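Local coordinates for D-isomer specific 2-hydroxyacid dehydrogenase family protein (Desulfovibrio vulgaris, PDB 5TX7), which probably catalyses the NAD-dependent interconversion of D-2-hydroxyacids and 2-oxoacids, at residues H123-A127 with G128-Q132. Residues are numbered along the deposited sequence; the frame is centred on the assembly and turned at random.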
loop_
_atom_site.group_PDB
_atom_site.type_symbol
_atom_site.label_atom_id
_atom_site.label_comp_id
_atom_site.label_asym_id
_atom_site.label_seq_id
_atom_site.Cartn_x
_atom_site.Cartn_y
_atom_site.Cartn_z
ATOM N N HIS A 123 -1.526 -3.498 15.566
ATOM C CA HIS A 123 -2.219 -4.306 16.565
ATOM C C HIS A 123 -1.300 -4.688 17.725
ATOM O O HIS A 123 -1.708 -4.653 18.883
ATOM C CB HIS A 123 -2.821 -5.555 15.908
ATOM C CG HIS A 123 -3.348 -6.556 16.877
ATOM N ND1 HIS A 123 -4.663 -6.568 17.285
ATOM C CD2 HIS A 123 -2.736 -7.573 17.528
ATOM C CE1 HIS A 123 -4.841 -7.554 18.147
ATOM N NE2 HIS A 123 -3.685 -8.173 18.317
ATOM N N ARG A 124 -0.059 -5.035 17.413
ATOM C CA ARG A 124 0.909 -5.451 18.423
ATOM C C ARG A 124 1.308 -4.279 19.308
ATOM O O ARG A 124 1.388 -4.434 20.519
ATOM C CB ARG A 124 2.133 -6.081 17.761
ATOM C CG ARG A 124 1.813 -7.356 16.968
ATOM C CD ARG A 124 1.568 -8.558 17.851
ATOM N NE ARG A 124 2.734 -8.816 18.703
ATOM C CZ ARG A 124 2.737 -8.929 20.038
ATOM N NH1 ARG A 124 1.618 -8.860 20.774
ATOM N NH2 ARG A 124 3.897 -9.153 20.652
ATOM N N ILE A 125 1.524 -3.105 18.718
ATOM C CA ILE A 125 1.732 -1.874 19.505
ATOM C C ILE A 125 0.599 -1.671 20.515
ATOM O O ILE A 125 0.864 -1.375 21.674
ATOM C CB ILE A 125 1.875 -0.611 18.615
ATOM C CG1 ILE A 125 3.236 -0.621 17.913
ATOM C CG2 ILE A 125 1.756 0.685 19.423
ATOM C CD1 ILE A 125 3.313 0.319 16.730
ATOM N N ARG A 126 -0.643 -1.852 20.070
ATOM C CA ARG A 126 -1.835 -1.657 20.907
ATOM C C ARG A 126 -1.978 -2.707 22.015
ATOM O O ARG A 126 -2.588 -2.433 23.050
ATOM C CB ARG A 126 -3.101 -1.605 20.038
ATOM C CG ARG A 126 -3.166 -0.342 19.185
ATOM C CD ARG A 126 -4.371 -0.298 18.265
ATOM N NE ARG A 126 -4.141 0.658 17.184
ATOM C CZ ARG A 126 -4.156 1.988 17.301
ATOM N NH1 ARG A 126 -4.440 2.584 18.459
ATOM N NH2 ARG A 126 -3.906 2.749 16.235
ATOM N N ALA A 127 -1.410 -3.894 21.794
ATOM C CA ALA A 127 -1.261 -4.918 22.840
ATOM C C ALA A 127 -0.003 -4.723 23.723
ATOM O O ALA A 127 0.314 -5.592 24.538
ATOM C CB ALA A 127 -1.247 -6.304 22.209
ATOM N N GLY A 128 0.722 -3.611 23.541
ATOM C CA GLY A 128 1.888 -3.270 24.358
ATOM C C GLY A 128 3.213 -3.889 23.934
ATOM O O GLY A 128 4.129 -4.009 24.752
ATOM N N ALA A 129 3.333 -4.267 22.663
ATOM C CA ALA A 129 4.510 -5.013 22.191
ATOM C C ALA A 129 5.768 -4.151 22.066
ATOM O O ALA A 129 6.889 -4.664 22.173
ATOM C CB ALA A 129 4.214 -5.680 20.864
ATOM N N TRP A 130 5.579 -2.850 21.847
ATOM C CA TRP A 130 6.694 -1.912 21.712
ATOM C C TRP A 130 7.345 -1.656 23.090
ATOM O O TRP A 130 8.570 -1.628 23.192
ATOM C CB TRP A 130 6.228 -0.600 21.050
ATOM C CG TRP A 130 7.305 0.180 20.311
ATOM C CD1 TRP A 130 8.653 -0.012 20.378
ATOM C CD2 TRP A 130 7.108 1.309 19.440
ATOM N NE1 TRP A 130 9.303 0.903 19.587
ATOM C CE2 TRP A 130 8.383 1.731 19.006
ATOM C CE3 TRP A 130 5.976 2.003 18.983
ATOM C CZ2 TRP A 130 8.565 2.809 18.132
ATOM C CZ3 TRP A 130 6.157 3.077 18.104
ATOM C CH2 TRP A 130 7.445 3.466 17.691
ATOM N N THR A 131 6.529 -1.490 24.136
ATOM C CA THR A 131 7.027 -1.426 25.531
ATOM C C THR A 131 7.712 -2.733 25.971
ATOM O O THR A 131 8.770 -2.707 26.601
ATOM C CB THR A 131 5.897 -1.126 26.550
ATOM O OG1 THR A 131 4.824 -2.056 26.367
ATOM C CG2 THR A 131 5.344 0.289 26.376
ATOM N N GLN A 132 7.094 -3.865 25.636
ATOM C CA GLN A 132 7.640 -5.188 25.971
ATOM C C GLN A 132 8.918 -5.518 25.198
ATOM O O GLN A 132 9.698 -6.347 25.648
ATOM C CB GLN A 132 6.598 -6.294 25.732
ATOM C CG GLN A 132 5.444 -6.289 26.721
#
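Ala129 N reaches back to Arg124 O (2.9 Å) and Gly128 N to Ile125 O (2.9 Å), the bond pair of a Schellman motif that ends helix 118-126. Gly128 is its C-prime residue, and its positive phi (85°) is a conformation glycine adopts easily. The same glycine is the N-cap of helix 129-132, where Gly128 O accepts from Gln132 N and, at 2.6 Å, from Thr131 OG1, which stands above the carbonyl plane. On one flank Arg124 folds at chi2 and chi3 (-75° and -58°), laying one guanidinium face over the small methyl of Ala129, with Arg124 NH2 3.5 Å from Ala129 CB; its NE is salt-bridged to Asp140, and Phe138 touches both residues. On the other flank Ile125 and Trp130 point the same way, Ile125 CD1 meeting Trp130 CE3 obliquely at 3.9 Å. Trp130 NE1 hydrogen-bonds to Trp136 O, so the indole can be buried with its polar group satisfied, while Pro269 and Thr284 of the second subunit pack on Trp130 and Ile125 respectively. The chemistry thus divides the turn: backbone bonds set the change of direction, Arg124 ties one flank to Asp140 outside it, and apolar side chains give the other to the dimer interface.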